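Local structure of hypothetical protein TM1631 (Thermotoga maritima, 1VPQ) at residues E164-Y167 / E168-N172; P86-T90 / H91-K95; L41-W45 / A46-F50; E112-I115 / E116-R119; L263-K266 / K267-E271. The protein is of unknown function but belongs to the DUF72 family of the TIM-barrel clan and has an eight-stranded parallel beta/alpha fold. All coordinates share one frame; numbering follows the deposited sequence.

Contact 1. Residues E164-Y167 / E168-N172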
# COMPACT_ATOMS: atom_id res chain seq x y z
N GLU A 164 -7.78 16.43 -13.86
CA GLU A 164 -6.44 16.67 -14.40
C GLU A 164 -5.53 17.41 -13.43
O GLU A 164 -4.36 17.08 -13.30
CB GLU A 164 -6.51 17.42 -15.73
CG GLU A 164 -5.18 17.46 -16.50
CD GLU A 164 -4.50 16.08 -16.62
OE1 GLU A 164 -5.20 15.07 -16.87
OE2 GLU A 164 -3.26 16.02 -16.45
N GLU A 165 -6.08 18.41 -12.76
CA GLU A 165 -5.34 19.22 -11.80
C GLU A 165 -4.60 18.36 -10.77
O GLU A 165 -3.50 18.71 -10.33
CB GLU A 165 -6.29 20.19 -11.09
CG GLU A 165 -6.74 21.39 -11.94
CD GLU A 165 -8.12 21.23 -12.58
OE1 GLU A 165 -8.51 20.12 -13.01
OE2 GLU A 165 -8.83 22.26 -12.66
N THR A 166 -5.22 17.25 -10.37
CA THR A 166 -4.65 16.36 -9.36
C THR A 166 -3.37 15.67 -9.85
O THR A 166 -2.41 15.58 -9.11
CB THR A 166 -5.65 15.29 -8.91
OG1 THR A 166 -6.78 15.93 -8.29
CG2 THR A 166 -5.02 14.34 -7.92
N TYR A 167 -3.37 15.22 -11.10
CA TYR A 167 -2.21 14.55 -11.68
C TYR A 167 -1.09 15.54 -12.00
O TYR A 167 0.08 15.21 -11.85
CB TYR A 167 -2.62 13.77 -12.94
CG TYR A 167 -3.60 12.70 -12.61
CD1 TYR A 167 -3.18 11.46 -12.15
CD2 TYR A 167 -4.97 12.95 -12.67
CE1 TYR A 167 -4.08 10.48 -11.79
CE2 TYR A 167 -5.89 11.98 -12.31
CZ TYR A 167 -5.44 10.74 -11.88
OH TYR A 167 -6.34 9.76 -11.54
N GLU A 168 -1.47 16.73 -12.44
CA GLU A 168 -0.52 17.83 -12.64
C GLU A 168 0.16 18.20 -11.33
O GLU A 168 1.37 18.44 -11.29
CB GLU A 168 -1.22 19.05 -13.25
CG GLU A 168 -1.67 18.82 -14.69
CD GLU A 168 -2.23 20.06 -15.38
OE1 GLU A 168 -2.83 20.91 -14.69
OE2 GLU A 168 -2.08 20.18 -16.62
N PHE A 169 -0.61 18.25 -10.25
CA PHE A 169 -0.05 18.54 -8.94
C PHE A 169 0.98 17.47 -8.53
O PHE A 169 2.10 17.79 -8.14
CB PHE A 169 -1.13 18.67 -7.86
CG PHE A 169 -0.56 18.83 -6.47
CD1 PHE A 169 -0.13 20.07 -6.02
CD2 PHE A 169 -0.41 17.73 -5.64
CE1 PHE A 169 0.42 20.21 -4.75
CE2 PHE A 169 0.14 17.87 -4.38
CZ PHE A 169 0.55 19.10 -3.93
N LEU A 170 0.58 16.21 -8.62
CA LEU A 170 1.45 15.10 -8.23
C LEU A 170 2.75 15.15 -9.03
O LEU A 170 3.83 15.14 -8.45
CB LEU A 170 0.75 13.76 -8.42
CG LEU A 170 -0.50 13.49 -7.56
CD1 LEU A 170 -1.12 12.17 -7.93
CD2 LEU A 170 -0.18 13.50 -6.07
N ARG A 171 2.64 15.22 -10.36
CA ARG A 171 3.80 15.41 -11.25
C ARG A 171 4.70 16.60 -10.93
O ARG A 171 5.94 16.54 -11.11
CB ARG A 171 3.33 15.57 -12.70
CG ARG A 171 3.12 14.27 -13.45
CD ARG A 171 2.75 14.53 -14.90
NE ARG A 171 1.31 14.40 -15.12
CZ ARG A 171 0.68 13.27 -15.47
NH1 ARG A 171 1.35 12.13 -15.66
NH2 ARG A 171 -0.64 13.28 -15.63
N ASN A 172 4.11 17.72 -10.52
CA ASN A 172 4.91 18.91 -10.23
C ASN A 172 5.67 18.77 -8.92
O ASN A 172 6.65 19.48 -8.69
CB ASN A 172 4.04 20.17 -10.21
CG ASN A 172 3.80 20.73 -11.59
OD1 ASN A 172 4.66 20.71 -12.46
ND2 ASN A 172 2.61 21.27 -11.79
O HOH W 1 -0.53 16.24 -16.14
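Four successive i to i+4 backbone bonds, Glu168 N to Glu164 O, Phe169 N to Glu165 O, Leu170 N to Thr166 O and Arg171 N to Tyr167 O, run through residues 164-172 as alpha-helix, and the first of them is nearly straight at 173°. This is helix 164-173, the crossover helix of the beta-alpha-beta unit between strands 152-155 and 176-181. Glu164 and Arg171, both exposed and two turns apart, approach each other beside CB of Tyr167. Glu164 sends CG anti to its backbone N (chi1 -168°) and then bends at chi2, which carries the carboxylate along the helix toward the arginine. The Arg171 chain folds back at chi3, and its guanidinium lies nearly coplanar with that carboxylate, the planes 5° apart. Even so, the salt bridge is long, OE2 of Glu164 standing 3.9 Å from NH2 of Arg171. A water closes the gap: it donates to Glu164 OE2 at 2.8 Å and accepts from Arg171 NE at 2.8 Å. Glu168 adds a like charge, its OE2 4.3 Å from Glu164 OE2, with the two carboxylate planes almost perpendicular; the arginine probably offsets part of that repulsion. The inward side packs on the fold, and its few polar atoms are bonded: the Tyr167 hydroxyl to Asp162, Thr166 OG1 to Trp161 O. The Tyr167 ring meets Phe177 edge to face, and Phe169 leans on Val138 and Leu141 of helix 135-147. NH2 of Arg171, the atom of the long salt bridge, also lies 3.4 Å from CB of Tyr167.

Contact 2. Residues P86-T90 / H91-K95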
# COMPACT_ATOMS: atom_id res chain seq x y z
N PRO A 86 1.89 8.03 9.51
CA PRO A 86 1.01 7.98 10.68
C PRO A 86 -0.42 8.39 10.32
O PRO A 86 -0.63 9.10 9.33
CB PRO A 86 1.64 8.99 11.66
CG PRO A 86 3.05 9.14 11.20
CD PRO A 86 3.02 8.96 9.71
N GLY A 87 -1.38 7.91 11.10
CA GLY A 87 -2.80 8.17 10.87
C GLY A 87 -3.21 9.63 10.98
O GLY A 87 -4.14 10.05 10.32
N SER A 88 -2.52 10.38 11.83
CA SER A 88 -2.75 11.83 11.95
C SER A 88 -2.55 12.57 10.62
O SER A 88 -3.30 13.48 10.27
CB SER A 88 -1.77 12.42 12.96
OG SER A 88 -0.43 12.23 12.54
N VAL A 89 -1.51 12.17 9.90
CA VAL A 89 -1.12 12.85 8.67
C VAL A 89 -2.18 12.67 7.59
O VAL A 89 -2.52 13.61 6.88
CB VAL A 89 0.27 12.37 8.20
CG1 VAL A 89 0.59 12.84 6.77
CG2 VAL A 89 1.34 12.84 9.19
N THR A 90 -2.73 11.46 7.50
CA THR A 90 -3.73 11.12 6.47
C THR A 90 -5.21 11.29 6.87
O THR A 90 -6.06 11.48 5.98
CB THR A 90 -3.50 9.69 5.97
OG1 THR A 90 -3.37 8.81 7.10
CG2 THR A 90 -2.23 9.64 5.13
N HIS A 91 -5.53 11.23 8.16
CA HIS A 91 -6.94 11.21 8.61
C HIS A 91 -7.37 12.35 9.54
O HIS A 91 -8.55 12.44 9.88
CB HIS A 91 -7.24 9.87 9.32
CG HIS A 91 -7.27 8.69 8.41
ND1 HIS A 91 -6.14 8.20 7.78
CD2 HIS A 91 -8.29 7.89 8.02
CE1 HIS A 91 -6.47 7.17 7.03
NE2 HIS A 91 -7.77 6.95 7.16
N VAL A 92 -6.44 13.18 10.00
CA VAL A 92 -6.74 14.10 11.11
C VAL A 92 -6.33 15.55 10.83
O VAL A 92 -7.18 16.43 10.76
CB VAL A 92 -6.08 13.63 12.43
CG1 VAL A 92 -6.47 14.53 13.59
CG2 VAL A 92 -6.45 12.19 12.74
N LEU A 93 -5.04 15.80 10.68
CA LEU A 93 -4.50 17.16 10.68
C LEU A 93 -5.12 18.06 9.62
O LEU A 93 -5.33 19.25 9.86
CB LEU A 93 -2.97 17.15 10.48
CG LEU A 93 -2.14 16.51 11.60
CD1 LEU A 93 -0.71 16.37 11.14
CD2 LEU A 93 -2.22 17.31 12.90
N TRP A 94 -5.41 17.51 8.45
CA TRP A 94 -6.00 18.30 7.37
C TRP A 94 -7.42 18.78 7.71
O TRP A 94 -7.87 19.82 7.20
CB TRP A 94 -5.99 17.51 6.05
CG TRP A 94 -6.76 16.24 6.10
CD1 TRP A 94 -6.27 14.99 6.36
CD2 TRP A 94 -8.17 16.08 5.88
NE1 TRP A 94 -7.29 14.07 6.31
CE2 TRP A 94 -8.46 14.72 6.02
CE3 TRP A 94 -9.21 16.97 5.56
CZ2 TRP A 94 -9.75 14.21 5.86
CZ3 TRP A 94 -10.48 16.46 5.40
CH2 TRP A 94 -10.74 15.10 5.55
N LYS A 95 -8.13 18.02 8.55
CA LYS A 95 -9.44 18.41 9.07
C LYS A 95 -9.32 19.58 10.06
O LYS A 95 -10.26 20.35 10.23
CB LYS A 95 -10.14 17.25 9.80
CG LYS A 95 -10.45 16.00 8.97
CD LYS A 95 -11.36 15.07 9.78
CE LYS A 95 -11.75 13.80 9.02
NZ LYS A 95 -10.97 12.62 9.45
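Ser88 O and Leu93 N form the straightest bond of this turn, 2.9 Å long at 176°. The same oxygen also accepts from Val92 N at 3.2 Å, and it can hold both because Leu93 N lies in the carbonyl plane and Val92 N well above it. This double grip lies where helix 87-91 ends and the chain turns into the short, weakly bonded helix 93-96. Gly87 O is gripped as tightly, by His91 N at 2.8 Å. Thr90 OG1, placed between backbone N and carbonyl carbon (chi1 49°), shares a hydrogen bond of 2.9 Å with His91 ND1, meeting the imidazole at its edge. Thr90 O takes the indole NE1 of Trp94, also at 2.9 Å, from above the carbonyl plane. On the looser side Gly87 is exposed, and the Val92 methyl CG2 only brushes Ser88 CA at 3.8 Å. The side chain of His91 lies about 5 Å from a bound sulfate ion, probably acquired from the crystallisation liquor. Val89 and Leu93 pack on Asp103 of helix 101-116, while Trp94 meets Tyr140 of helix 135-147 edge to face, so the turn, which follows strand 80-84, bridges both helices.

Contact 3. Residues L41-W45 / A46-F50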
# COMPACT_ATOMS: atom_id res chain seq x y z
N LEU A 41 6.78 -14.25 9.07
CA LEU A 41 7.55 -13.43 8.14
C LEU A 41 8.52 -14.27 7.32
O LEU A 41 8.63 -14.08 6.12
CB LEU A 41 8.30 -12.30 8.87
CG LEU A 41 9.11 -11.37 7.96
CD1 LEU A 41 8.24 -10.66 6.92
CD2 LEU A 41 9.90 -10.36 8.77
N LYS A 42 9.22 -15.21 7.97
CA LYS A 42 10.11 -16.13 7.26
C LYS A 42 9.35 -16.96 6.23
O LYS A 42 9.82 -17.12 5.10
CB LYS A 42 10.84 -17.04 8.24
CG LYS A 42 11.87 -17.95 7.58
CD LYS A 42 12.68 -18.67 8.62
CE LYS A 42 13.82 -19.47 8.01
NZ LYS A 42 14.76 -19.94 9.07
N TYR A 43 8.18 -17.47 6.61
CA TYR A 43 7.34 -18.24 5.70
C TYR A 43 6.87 -17.39 4.52
O TYR A 43 6.82 -17.86 3.39
CB TYR A 43 6.12 -18.84 6.41
CG TYR A 43 5.53 -20.01 5.65
CD1 TYR A 43 4.58 -19.81 4.64
CD2 TYR A 43 5.93 -21.32 5.92
CE1 TYR A 43 4.04 -20.89 3.93
CE2 TYR A 43 5.39 -22.41 5.21
CZ TYR A 43 4.45 -22.18 4.22
OH TYR A 43 3.92 -23.25 3.53
N TYR A 44 6.52 -16.14 4.81
CA TYR A 44 6.11 -15.18 3.80
C TYR A 44 7.17 -14.99 2.68
O TYR A 44 6.85 -15.11 1.50
CB TYR A 44 5.79 -13.85 4.50
CG TYR A 44 5.32 -12.72 3.62
CD1 TYR A 44 6.24 -11.85 3.03
CD2 TYR A 44 3.97 -12.50 3.41
CE1 TYR A 44 5.82 -10.80 2.22
CE2 TYR A 44 3.54 -11.44 2.61
CZ TYR A 44 4.47 -10.60 2.02
OH TYR A 44 4.06 -9.55 1.22
N TRP A 45 8.42 -14.71 3.06
CA TRP A 45 9.48 -14.44 2.06
C TRP A 45 10.22 -15.69 1.56
O TRP A 45 10.59 -15.75 0.38
CB TRP A 45 10.49 -13.38 2.54
CG TRP A 45 11.34 -13.73 3.76
CD1 TRP A 45 11.16 -13.26 5.03
CD2 TRP A 45 12.52 -14.56 3.80
NE1 TRP A 45 12.13 -13.77 5.87
CE2 TRP A 45 12.97 -14.57 5.14
CE3 TRP A 45 13.22 -15.31 2.85
CZ2 TRP A 45 14.09 -15.29 5.55
CZ3 TRP A 45 14.34 -16.03 3.25
CH2 TRP A 45 14.76 -16.02 4.60
N ALA A 46 10.44 -16.67 2.44
CA ALA A 46 11.23 -17.86 2.09
C ALA A 46 10.45 -18.90 1.29
O ALA A 46 11.00 -19.52 0.38
CB ALA A 46 11.81 -18.50 3.33
N VAL A 47 9.17 -19.07 1.62
CA VAL A 47 8.32 -20.10 1.01
C VAL A 47 7.34 -19.49 -0.00
O VAL A 47 7.40 -19.82 -1.18
CB VAL A 47 7.56 -20.91 2.09
CG1 VAL A 47 6.82 -22.09 1.47
CG2 VAL A 47 8.53 -21.39 3.17
N LEU A 48 6.45 -18.61 0.44
CA LEU A 48 5.50 -17.96 -0.48
C LEU A 48 6.20 -17.08 -1.51
O LEU A 48 5.63 -16.77 -2.56
CB LEU A 48 4.45 -17.15 0.29
CG LEU A 48 3.61 -17.89 1.34
CD1 LEU A 48 2.59 -16.94 1.95
CD2 LEU A 48 2.91 -19.09 0.74
N GLY A 49 7.43 -16.66 -1.22
CA GLY A 49 8.31 -16.06 -2.24
C GLY A 49 8.09 -14.59 -2.53
O GLY A 49 8.62 -14.05 -3.51
N PHE A 50 7.31 -13.93 -1.68
CA PHE A 50 7.09 -12.49 -1.79
C PHE A 50 8.34 -11.72 -1.36
O PHE A 50 8.87 -11.97 -0.28
CB PHE A 50 5.91 -12.06 -0.93
CG PHE A 50 4.60 -12.66 -1.35
CD1 PHE A 50 4.13 -12.48 -2.63
CD2 PHE A 50 3.83 -13.37 -0.44
CE1 PHE A 50 2.93 -13.02 -3.02
CE2 PHE A 50 2.63 -13.92 -0.82
CZ PHE A 50 2.17 -13.75 -2.11
O HOH W 2 11.52 -13.38 -0.89
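Val47 sits squarely over one face of the Tyr43 ring, its CB 3.8 Å from the ring centroid and only 5° off the normal, a clear CH-pi contact. Tyr43 CG, anti to the backbone N (chi1 -160°), brings the ring beside the valine. CG1 of Val47 reaches toward the phenol end, and Leu48 CD2 comes to 3.8 Å from Tyr43 CE1. Next along the helix, Phe50 CD2 lies over one face of Tyr44, toward the rim, while its CB comes to 3.4 Å from Tyr44 CE1; the two rings are oblique, their planes 42° apart. On another side Ala46 CB lies over the six-membered ring of Trp45. The backbone sets these pairs in place. Tyr43 O accepts from Val47 N and from Leu48 N (3.1 Å) as helix 40-46 gives out; Gly49 then turns the chain with positive phi toward strand 52-55. Farther out, Tyr44 OH bonds to Ile52 O and Thr18 N, which reaches strand 52-55 and the end of strand 13-18, and Phe50 packs on helix 257-270. The chemistry is thus mainly apolar, aromatic faces covered by aliphatic groups, with one water donating to both Trp45 O (2.8 Å) and Phe50 O (3.1 Å) and so linking the outgoing chain to the helix end.

Contact 4. Residues E112-I115 / E116-R119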
# COMPACT_ATOMS: atom_id res chain seq x y z
N GLU A 112 14.15 6.21 9.68
CA GLU A 112 15.48 6.61 9.16
C GLU A 112 16.45 5.43 9.03
O GLU A 112 17.14 5.31 8.02
CB GLU A 112 16.10 7.72 10.02
CG GLU A 112 17.46 8.25 9.51
CD GLU A 112 17.40 8.85 8.11
OE1 GLU A 112 16.33 9.36 7.71
OE2 GLU A 112 18.43 8.83 7.41
N PRO A 113 16.51 4.55 10.06
CA PRO A 113 17.25 3.29 9.96
C PRO A 113 17.13 2.59 8.61
O PRO A 113 18.13 2.34 7.93
CB PRO A 113 16.57 2.41 11.04
CG PRO A 113 15.53 3.26 11.70
CD PRO A 113 15.91 4.67 11.40
N LEU A 114 15.90 2.31 8.23
CA LEU A 114 15.63 1.33 7.19
C LEU A 114 15.74 1.91 5.79
O LEU A 114 15.93 1.17 4.84
CB LEU A 114 14.27 0.69 7.45
CG LEU A 114 14.21 0.14 8.89
CD1 LEU A 114 12.90 -0.55 9.21
CD2 LEU A 114 15.38 -0.81 9.17
N ILE A 115 15.65 3.23 5.68
CA ILE A 115 15.98 3.90 4.44
C ILE A 115 17.49 3.81 4.22
O ILE A 115 17.94 3.49 3.12
CB ILE A 115 15.50 5.38 4.44
CG1 ILE A 115 13.98 5.44 4.57
CG2 ILE A 115 15.94 6.09 3.15
CD1 ILE A 115 13.41 6.83 4.71
N GLU A 116 18.27 4.07 5.28
CA GLU A 116 19.73 3.97 5.21
C GLU A 116 20.20 2.55 4.88
O GLU A 116 21.22 2.36 4.20
CB GLU A 116 20.37 4.41 6.54
CG GLU A 116 20.15 5.88 6.89
CD GLU A 116 20.96 6.83 6.02
OE1 GLU A 116 22.22 6.84 6.13
OE2 GLU A 116 20.33 7.59 5.24
N GLU A 117 19.45 1.56 5.35
CA GLU A 117 19.72 0.14 5.07
C GLU A 117 19.07 -0.32 3.77
O GLU A 117 19.15 -1.50 3.43
CB GLU A 117 19.27 -0.73 6.23
CG GLU A 117 20.06 -0.46 7.49
CD GLU A 117 19.55 -1.20 8.70
OE1 GLU A 117 18.63 -2.02 8.57
OE2 GLU A 117 20.10 -0.95 9.79
N GLN A 118 18.44 0.60 3.06
CA GLN A 118 17.88 0.36 1.73
C GLN A 118 16.80 -0.72 1.73
O GLN A 118 16.67 -1.48 0.77
CB GLN A 118 19.00 0.00 0.76
CG GLN A 118 20.19 0.92 0.88
CD GLN A 118 21.02 0.96 -0.38
OE1 GLN A 118 21.16 2.01 -1.00
NE2 GLN A 118 21.56 -0.19 -0.77
N ARG A 119 16.02 -0.76 2.80
CA ARG A 119 14.93 -1.72 2.94
C ARG A 119 13.60 -1.06 2.61
O ARG A 119 12.67 -1.72 2.17
CB ARG A 119 14.90 -2.29 4.37
CG ARG A 119 16.29 -2.51 4.96
CD ARG A 119 16.40 -3.76 5.81
NE ARG A 119 16.31 -4.98 5.01
CZ ARG A 119 16.76 -6.18 5.38
NH1 ARG A 119 17.36 -6.36 6.55
NH2 ARG A 119 16.62 -7.21 4.57
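A Schellman motif ends helix 101-116 here and passes the chain to strand 120-126 of the parallel beta/alpha fold. Leu114 O accepts from Arg119 N at 2.8 Å, nearly along the C=O axis, and Ile115 O takes Gln118 N at 2.9 Å from well above its carbonyl plane. Between these ends Gln118 adopts positive phi (62°), which swings the chain out of the helix. The turn before is still helical: Glu116 N bonds to Glu112 O and Glu117 N to Pro113 O, while Pro113, having no N-H of its own, coincides with a kink. Leu114, buried, faces the interior against Trp65 and Leu72 of helix 65-72 and Phe81 of strand 80-84. Arg119 also touches Leu72 and Phe81, its CB 4.3 Å from Leu114 CB, while the rest of its chain leads off and NH2 makes a weak bond to Thr75 O. Glu117 keeps an extended chain beyond CG and brings OE1 to 3.5 Å from Leu114 CD2. On the outer surface Glu112 and Glu116 bend at chi2 toward one another, their carboxylate planes 30° apart. If both were ionised they would repel; the closeness would probably raise the proton affinity of one. The approach is close: OE2 of Glu112 lies 3.1 Å from OE2 of Glu116.

Contact 5. Residues L263-K266 / K267-E271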
# COMPACT_ATOMS: atom_id res chain seq x y z
N LEU A 263 -0.40 -14.46 -4.95
CA LEU A 263 0.30 -15.64 -5.47
C LEU A 263 -0.10 -15.98 -6.91
O LEU A 263 0.74 -16.43 -7.69
CB LEU A 263 0.05 -16.86 -4.57
CG LEU A 263 0.69 -16.85 -3.19
CD1 LEU A 263 0.09 -17.94 -2.34
CD2 LEU A 263 2.21 -17.03 -3.27
N GLN A 264 -1.38 -15.79 -7.23
CA GLN A 264 -1.87 -15.98 -8.60
C GLN A 264 -1.23 -14.95 -9.51
O GLN A 264 -0.78 -15.26 -10.60
CB GLN A 264 -3.38 -15.83 -8.67
CG GLN A 264 -4.15 -16.99 -8.11
CD GLN A 264 -5.63 -16.68 -7.97
OE1 GLN A 264 -6.04 -15.97 -7.06
NE2 GLN A 264 -6.42 -17.21 -8.87
N PHE A 265 -1.22 -13.71 -9.04
CA PHE A 265 -0.62 -12.60 -9.77
C PHE A 265 0.89 -12.79 -9.97
O PHE A 265 1.42 -12.54 -11.05
CB PHE A 265 -0.87 -11.30 -9.00
CG PHE A 265 -0.68 -10.06 -9.81
CD1 PHE A 265 -1.69 -9.58 -10.61
CD2 PHE A 265 0.51 -9.37 -9.75
CE1 PHE A 265 -1.53 -8.45 -11.35
CE2 PHE A 265 0.69 -8.23 -10.49
CZ PHE A 265 -0.34 -7.77 -11.30
N LYS A 266 1.56 -13.24 -8.91
CA LYS A 266 3.01 -13.48 -8.93
C LYS A 266 3.39 -14.54 -9.97
O LYS A 266 4.40 -14.42 -10.66
CB LYS A 266 3.47 -13.90 -7.53
CG LYS A 266 4.87 -14.47 -7.43
CD LYS A 266 5.29 -14.65 -5.97
CE LYS A 266 6.09 -15.92 -5.77
NZ LYS A 266 5.22 -17.13 -5.78
N LYS A 267 2.55 -15.58 -10.06
CA LYS A 267 2.66 -16.62 -11.08
C LYS A 267 2.59 -16.03 -12.49
O LYS A 267 3.36 -16.42 -13.37
CB LYS A 267 1.53 -17.64 -10.88
CG LYS A 267 1.52 -18.80 -11.87
CD LYS A 267 0.69 -18.53 -13.12
CE LYS A 267 0.63 -19.76 -14.02
NZ LYS A 267 -0.14 -19.53 -15.27
N MET A 268 1.66 -15.11 -12.71
CA MET A 268 1.51 -14.46 -14.01
C MET A 268 2.78 -13.68 -14.38
O MET A 268 3.23 -13.73 -15.53
CB MET A 268 0.30 -13.52 -14.01
CG MET A 268 -1.02 -14.24 -13.88
SD MET A 268 -2.42 -13.11 -13.84
CE MET A 268 -3.75 -14.27 -13.51
N LEU A 269 3.35 -12.99 -13.40
CA LEU A 269 4.60 -12.26 -13.60
C LEU A 269 5.74 -13.18 -14.00
O LEU A 269 6.58 -12.81 -14.81
CB LEU A 269 4.98 -11.49 -12.33
CG LEU A 269 4.05 -10.31 -11.99
CD1 LEU A 269 4.02 -10.01 -10.49
CD2 LEU A 269 4.45 -9.07 -12.78
N GLU A 270 5.75 -14.39 -13.43
CA GLU A 270 6.83 -15.35 -13.68
C GLU A 270 6.95 -15.84 -15.12
O GLU A 270 7.99 -16.37 -15.49
CB GLU A 270 6.76 -16.55 -12.73
CG GLU A 270 6.93 -16.25 -11.22
CD GLU A 270 7.84 -15.05 -10.91
OE1 GLU A 270 8.88 -14.86 -11.58
OE2 GLU A 270 7.52 -14.31 -9.96
N GLU A 271 5.90 -15.67 -15.93
CA GLU A 271 6.04 -15.82 -17.39
C GLU A 271 5.93 -14.47 -18.09
O GLU A 271 6.92 -13.74 -18.20
CB GLU A 271 5.02 -16.80 -17.97
CG GLU A 271 3.56 -16.41 -17.80
CD GLU A 271 2.77 -17.36 -16.91
OE1 GLU A 271 3.23 -18.49 -16.65
OE2 GLU A 271 1.65 -16.97 -16.49
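Phe265 and Leu269, one turn apart, carry the apolar side of this helix, and their side chains run at a slant to each other. CD1 of Leu269 approaches CD2 of the Phe265 ring to 3.6 Å and CE2 to 3.8 Å, coming at it obliquely. The two start in different directions: Phe265 puts CG anti to its backbone N (chi1 -163°), swinging the ring toward the C-terminal end of the helix, whereas Leu269 holds CG beside the N (chi1 -68°), which turns its methyl back to meet the ring. Met268, next to Leu269 in the chain, is extended beyond CG, with that atom 3.4 Å from Gln264 O. These residues belong to helix 257-270, the last of the parallel beta/alpha fold, and their apolar side lies between strand 13-18, where Phe265 and Leu269 touch Val16, and helix 226-240, where Met268 and Leu269 touch Phe233. Regular backbone bonds hold the turns, among them Leu269 N to Phe265 O at 3.1 Å. On the surface Lys266 and Glu270 cross at a slant without pairing: the carboxylate stays beside the lysine's aliphatic stem, OE2 of Glu270 at 3.7 Å from Lys266 CG, while NZ of Lys266 goes instead to Leu48 O in a weak bond. Glu270 bends at chi2, folding its CG to 3.2 Å from the carbonyl oxygen of Lys266. Lys267, bent at chi2, reaches along the helix to Glu271, where NZ of Lys267 forms a salt bridge with OE2 of Glu271 at 3.4 Å, weak as a hydrogen bond.

In the fold
Along the chain the order is contact 3, contact 2, contact 4, contact 1 and contact 5, each on or beside a helix packed round the eight-stranded parallel sheet. Contacts 3 and 5 are neighbours, their centres about 15 Å apart, and they touch: Phe50 CZ meets Leu263 CD2 at 3.5 Å, joining the turn before strand 52-55 to the last helix near strand 13-18. Those strands are first and last in the order of the parallel sheet, so this touch lies where its two ends come together, as expected for a barrel of the TIM-barrel clan. The remaining pairs do not touch. Contacts 1 and 3 lie on opposite sides of the chain's centre, about 37 Å between centres.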